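Local coordinates for scyllo-inositol 2-dehydrogenase (NADP(+)) IolW (Bacillus subtilis subsp. subtilis, PDB 3GDO), which catalyses the reversible NADPH-dependent reduction of scyllo-inosose to scyllo-inositol and cannot use NADH in place of NADPH, at residues S152-R157 with P233-R238; Y212-L217 with I225-S230. One frame throughout, in Å; residues are numbered along the deposited sequence. Where two conformers were deposited one is given.

Contact 1: S152-R157 with P233-R238; sequences SYNRYR and PANGPR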
# COMPACT_ATOMS: atom_id res chain seq x y z
N SER B 152 4.76 5.56 -1.16
CA SER B 152 5.39 5.20 0.14
C SER B 152 6.68 5.90 0.40
O SER B 152 7.44 6.21 -0.53
CB SER B 152 5.54 3.69 0.34
OG SER B 152 6.61 3.18 -0.39
N TYR B 153 6.96 6.18 1.66
CA TYR B 153 8.12 7.00 1.99
C TYR B 153 8.70 6.46 3.28
O TYR B 153 8.38 6.93 4.37
CB TYR B 153 7.67 8.45 2.20
CG TYR B 153 8.74 9.52 2.13
CD1 TYR B 153 8.38 10.86 1.90
CD2 TYR B 153 10.11 9.21 2.25
CE1 TYR B 153 9.35 11.84 1.83
CE2 TYR B 153 11.09 10.19 2.15
CZ TYR B 153 10.69 11.51 1.96
OH TYR B 153 11.61 12.51 1.90
N ASN B 154 9.56 5.46 3.14
CA ASN B 154 9.95 4.63 4.26
C ASN B 154 11.37 4.94 4.63
O ASN B 154 12.10 5.49 3.83
CB ASN B 154 9.88 3.16 3.86
CG ASN B 154 8.49 2.68 3.61
OD1 ASN B 154 7.57 2.85 4.43
ND2 ASN B 154 8.33 2.02 2.49
N ARG B 155 11.80 4.53 5.81
CA ARG B 155 13.22 4.55 6.09
C ARG B 155 13.54 3.34 7.00
O ARG B 155 12.63 2.72 7.56
CB ARG B 155 13.61 5.87 6.75
CG ARG B 155 13.03 6.00 8.15
CD ARG B 155 12.99 7.45 8.71
NE ARG B 155 12.22 7.41 9.95
CZ ARG B 155 12.46 8.15 11.03
NH1 ARG B 155 11.69 8.00 12.10
NH2 ARG B 155 13.45 9.04 11.04
N TYR B 156 14.82 3.03 7.15
CA TYR B 156 15.26 2.03 8.15
C TYR B 156 16.05 2.75 9.24
O TYR B 156 17.21 3.02 9.09
CB TYR B 156 16.12 0.92 7.52
CG TYR B 156 16.43 -0.20 8.51
CD1 TYR B 156 15.42 -1.07 8.96
CD2 TYR B 156 17.72 -0.38 9.01
CE1 TYR B 156 15.68 -2.07 9.86
CE2 TYR B 156 18.00 -1.41 9.92
CZ TYR B 156 16.97 -2.25 10.32
OH TYR B 156 17.22 -3.26 11.21
N ARG B 157 15.38 3.06 10.34
CA ARG B 157 16.01 3.74 11.46
C ARG B 157 15.41 3.14 12.72
O ARG B 157 14.61 3.75 13.40
CB ARG B 157 15.81 5.27 11.35
CG ARG B 157 16.83 5.96 10.43
CD ARG B 157 16.36 7.35 10.03
NE ARG B 157 17.36 8.11 9.27
CZ ARG B 157 17.50 8.06 7.95
NH1 ARG B 157 16.72 7.27 7.24
NH2 ARG B 157 18.42 8.80 7.34
N PRO B 233 13.54 -2.37 6.13
CA PRO B 233 14.87 -2.65 5.55
C PRO B 233 14.91 -2.39 4.05
O PRO B 233 15.86 -1.84 3.55
CB PRO B 233 15.07 -4.15 5.88
CG PRO B 233 14.47 -4.26 7.24
CD PRO B 233 13.14 -3.42 7.10
N ALA B 234 13.88 -2.78 3.31
CA ALA B 234 13.90 -2.47 1.87
C ALA B 234 12.58 -1.92 1.44
O ALA B 234 11.54 -2.41 1.90
CB ALA B 234 14.27 -3.68 1.03
N ASN B 235 12.65 -0.87 0.62
CA ASN B 235 11.48 -0.13 0.16
C ASN B 235 10.84 -0.84 -1.01
O ASN B 235 11.51 -1.38 -1.90
CB ASN B 235 11.85 1.32 -0.26
CG ASN B 235 12.55 2.12 0.86
OD1 ASN B 235 12.10 2.11 2.00
ND2 ASN B 235 13.67 2.79 0.53
N GLY B 236 9.53 -0.80 -1.08
CA GLY B 236 8.89 -1.20 -2.31
C GLY B 236 8.92 0.00 -3.23
O GLY B 236 9.66 0.94 -3.00
N PRO B 237 8.09 0.00 -4.28
CA PRO B 237 8.00 1.21 -5.08
C PRO B 237 7.58 2.47 -4.26
O PRO B 237 6.78 2.38 -3.30
CB PRO B 237 6.89 0.90 -6.05
CG PRO B 237 6.54 -0.54 -5.88
CD PRO B 237 7.15 -1.05 -4.68
N ARG B 238 8.20 3.59 -4.61
CA ARG B 238 7.82 4.92 -4.09
C ARG B 238 6.43 5.28 -4.64
O ARG B 238 5.54 5.65 -3.86
CB ARG B 238 8.84 5.99 -4.47
CG ARG B 238 8.45 7.41 -3.98
CD ARG B 238 9.63 8.37 -3.99
NE ARG B 238 9.25 9.77 -3.68
CZ ARG B 238 9.38 10.36 -2.48
NH1 ARG B 238 9.84 9.68 -1.42
NH2 ARG B 238 9.05 11.66 -2.35
O HOH W 1 10.20 6.91 -1.13
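One face of the Tyr-153 ring carries the guanidinium of Arg-238. NH1 sits over the ring centre, 3.5 Å above the plane, in a cation-pi contact. The guanidinium does not lie flat on the ring. The two planes are 76° apart, and the ring meets the edge of the guanidinium near its plane. Both side chains leave the backbone opposite their own N (chi1 178° for Arg-238) and extend alongside one another. A water fixes the same NH1: it accepts from Arg-238 NH1 at 2.8 Å and donates to Ser-152 O. It also lies at the guanidinium edge.

Next to this pair the backbones join. Ser-152 N donates to a lone pair of Arg-238 O at 2.8 Å. Ser-152 OG donates to Pro-237 O at 3.0 Å, tilted 31° from the carbonyl plane. Farther along, the side chains of Asn-154 and Asn-235 run antiparallel past one another, their amide planes not far from parallel. Asn-235 OD1 comes 3.1 Å from Asn-154 CB, while Asn-154 OD1 is bonded to Gly-229 N. At the far end the Tyr-156 ring packs obliquely on Pro-233, and Tyr-156 CE1 lies 3.6 Å from Pro-233 CG. The Tyr-156 hydroxyl bonds to Lys-244 O of the second subunit.

The contact joins the chain leaving strand 146-152 to the loop entering strand 239-243, its neighbour in the large mixed sheet of the C-terminal domain. Tyr-153 and Arg-238 both rest on Ile-182 of helix 174-190, while Tyr-156 and Pro-233 reach the second subunit.

Contact 2: Y212-L217 with I225-S230; sequences YFHLTL and ILYGGS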
# COMPACT_ATOMS: atom_id res chain seq x y z
N TYR B 212 5.42 6.23 12.06
CA TYR B 212 4.61 5.48 11.14
C TYR B 212 3.32 6.24 10.80
O TYR B 212 2.62 6.73 11.70
CB TYR B 212 4.27 4.11 11.76
CG TYR B 212 3.34 3.27 10.94
CD1 TYR B 212 3.82 2.21 10.15
CD2 TYR B 212 1.96 3.54 10.92
CE1 TYR B 212 2.94 1.44 9.37
CE2 TYR B 212 1.10 2.83 10.14
CZ TYR B 212 1.59 1.77 9.35
OH TYR B 212 0.70 1.04 8.63
N PHE B 213 3.00 6.30 9.52
CA PHE B 213 1.70 6.84 9.11
C PHE B 213 1.20 6.11 7.89
O PHE B 213 1.98 5.71 6.97
CB PHE B 213 1.78 8.37 8.84
CG PHE B 213 2.69 8.74 7.70
CD1 PHE B 213 2.24 8.69 6.38
CD2 PHE B 213 4.01 9.09 7.94
CE1 PHE B 213 3.09 8.98 5.32
CE2 PHE B 213 4.86 9.36 6.89
CZ PHE B 213 4.40 9.34 5.58
N HIS B 214 -0.11 5.96 7.86
CA HIS B 214 -0.81 5.43 6.72
C HIS B 214 -2.07 6.30 6.49
O HIS B 214 -2.98 6.29 7.32
CB HIS B 214 -1.22 3.98 7.00
CG HIS B 214 -1.68 3.28 5.77
ND1 HIS B 214 -2.94 3.47 5.23
CD2 HIS B 214 -1.01 2.47 4.91
CE1 HIS B 214 -3.04 2.76 4.11
NE2 HIS B 214 -1.88 2.16 3.89
N LEU B 215 -2.12 7.05 5.42
CA LEU B 215 -3.27 7.93 5.19
C LEU B 215 -4.01 7.53 3.93
O LEU B 215 -3.39 7.22 2.91
CB LEU B 215 -2.79 9.39 5.00
CG LEU B 215 -2.59 10.34 6.18
CD1 LEU B 215 -1.54 9.79 7.17
CD2 LEU B 215 -2.13 11.68 5.61
N THR B 216 -5.34 7.57 3.99
CA THR B 216 -6.16 7.45 2.80
C THR B 216 -6.87 8.79 2.56
O THR B 216 -7.64 9.27 3.43
CB THR B 216 -7.23 6.32 2.94
OG1 THR B 216 -6.58 5.06 3.16
CG2 THR B 216 -8.12 6.25 1.68
N LEU B 217 -6.60 9.39 1.41
CA LEU B 217 -7.34 10.59 0.95
C LEU B 217 -8.43 10.22 -0.05
O LEU B 217 -8.15 9.69 -1.15
CB LEU B 217 -6.41 11.67 0.38
CG LEU B 217 -5.60 12.53 1.35
CD1 LEU B 217 -4.72 11.73 2.30
CD2 LEU B 217 -4.71 13.54 0.58
N ILE B 225 -3.30 6.97 -1.44
CA ILE B 225 -2.88 6.25 -0.23
C ILE B 225 -1.45 6.69 0.04
O ILE B 225 -0.60 6.51 -0.84
CB ILE B 225 -2.89 4.70 -0.42
CG1 ILE B 225 -4.23 4.12 -0.90
CG2 ILE B 225 -2.28 3.98 0.84
CD1 ILE B 225 -5.41 4.41 -0.08
N LEU B 226 -1.17 7.25 1.22
CA LEU B 226 0.17 7.81 1.49
C LEU B 226 0.64 7.24 2.80
O LEU B 226 -0.07 7.33 3.81
CB LEU B 226 0.14 9.34 1.60
CG LEU B 226 -0.50 10.09 0.44
CD1 LEU B 226 -0.81 11.54 0.87
CD2 LEU B 226 0.42 10.06 -0.77
N TYR B 227 1.81 6.60 2.75
CA TYR B 227 2.25 5.84 3.91
C TYR B 227 3.74 5.80 4.02
O TYR B 227 4.46 6.04 3.03
CB TYR B 227 1.64 4.42 3.89
CG TYR B 227 2.13 3.52 2.79
CD1 TYR B 227 3.24 2.69 3.00
CD2 TYR B 227 1.48 3.50 1.52
CE1 TYR B 227 3.69 1.86 2.01
CE2 TYR B 227 1.94 2.65 0.50
CZ TYR B 227 3.05 1.83 0.76
OH TYR B 227 3.54 0.97 -0.20
N GLY B 228 4.21 5.50 5.21
CA GLY B 228 5.62 5.60 5.54
C GLY B 228 5.87 4.88 6.84
O GLY B 228 5.11 5.08 7.82
N GLY B 229 6.88 4.02 6.86
CA GLY B 229 7.39 3.47 8.14
C GLY B 229 8.86 3.72 8.41
O GLY B 229 9.62 4.16 7.52
N SER B 230 9.28 3.45 9.66
CA SER B 230 10.66 3.67 10.06
C SER B 230 11.44 2.38 10.38
O SER B 230 12.58 2.46 10.84
CB SER B 230 10.71 4.64 11.26
OG SER B 230 10.20 5.90 10.95
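His-214 and Tyr-227 pair across the antiparallel beta hairpin of strands 212-219 and 222-228, part of the large mixed sheet of the C-terminal domain. They form a non-hydrogen-bonded pair, and the two side chains project together from the sheet. Their ring planes are 20° apart but offset, with little overlap. The touching is done by His-214 CD2, 3.4 Å from Tyr-227 CB. Farther round the imidazole, His-214 CE1 and NE2 each lie 3.6 Å from Ile-225 CG2, which approaches obliquely. Ile-225 CD1 reaches on to Thr-216, 3.5 Å from Thr-216 OG1. His-214, Thr-216, Ile-225 and Tyr-227 share one sheet face. This face meets the second subunit, where the His-214 ring meets that of His-214 of the second subunit.

The other face carries Phe-213, Leu-215 and Leu-226. Leu-226 also packs on helix 174-190, through Ile-182, Ile-183 and Thr-186. Phe-213 CG is tucked between its own N and carbonyl carbon (chi1 63°), which swings the ring across to Gly-228. Gly-228 CA makes a CH-pi contact over the ring face, 4.2 Å from the centroid. Glycine suits this site, since a beta carbon here would run into Phe-213 CZ. Replacing Phe-213 with an alanine would probably leave the Gly-228 backbone without its aromatic cover and open a gap beside Thr-174 of helix 174-190.

Four backbone hydrogen bonds tie the strands, two at Phe-213/Gly-228 and two at Leu-215/Leu-226. The shortest runs from Leu-215 N to Leu-226 O, 2.6 Å long with an N-H...O angle of 167°.

Contacts 1 and 2 lie about 11 Å apart, centre to centre, in the C-terminal alpha/beta domain. Along the chain, 152-157 comes first, then both strands of the hairpin in contact 2, then 233-238. Strand 146-152 stands beside strand 222-228 in the mixed sheet, which brings the contacts together. Besides the bond from Asn-154 to Gly-229, Arg-155 NE probably bonds to Ser-230 OG at 2.7 Å. Ser-152 CB also packs on the Tyr-227 ring. Both contacts share helix 174-190 as a neighbour, and both touch the second subunit. This part of the sheet therefore serves the dimer interface as well as the domain core.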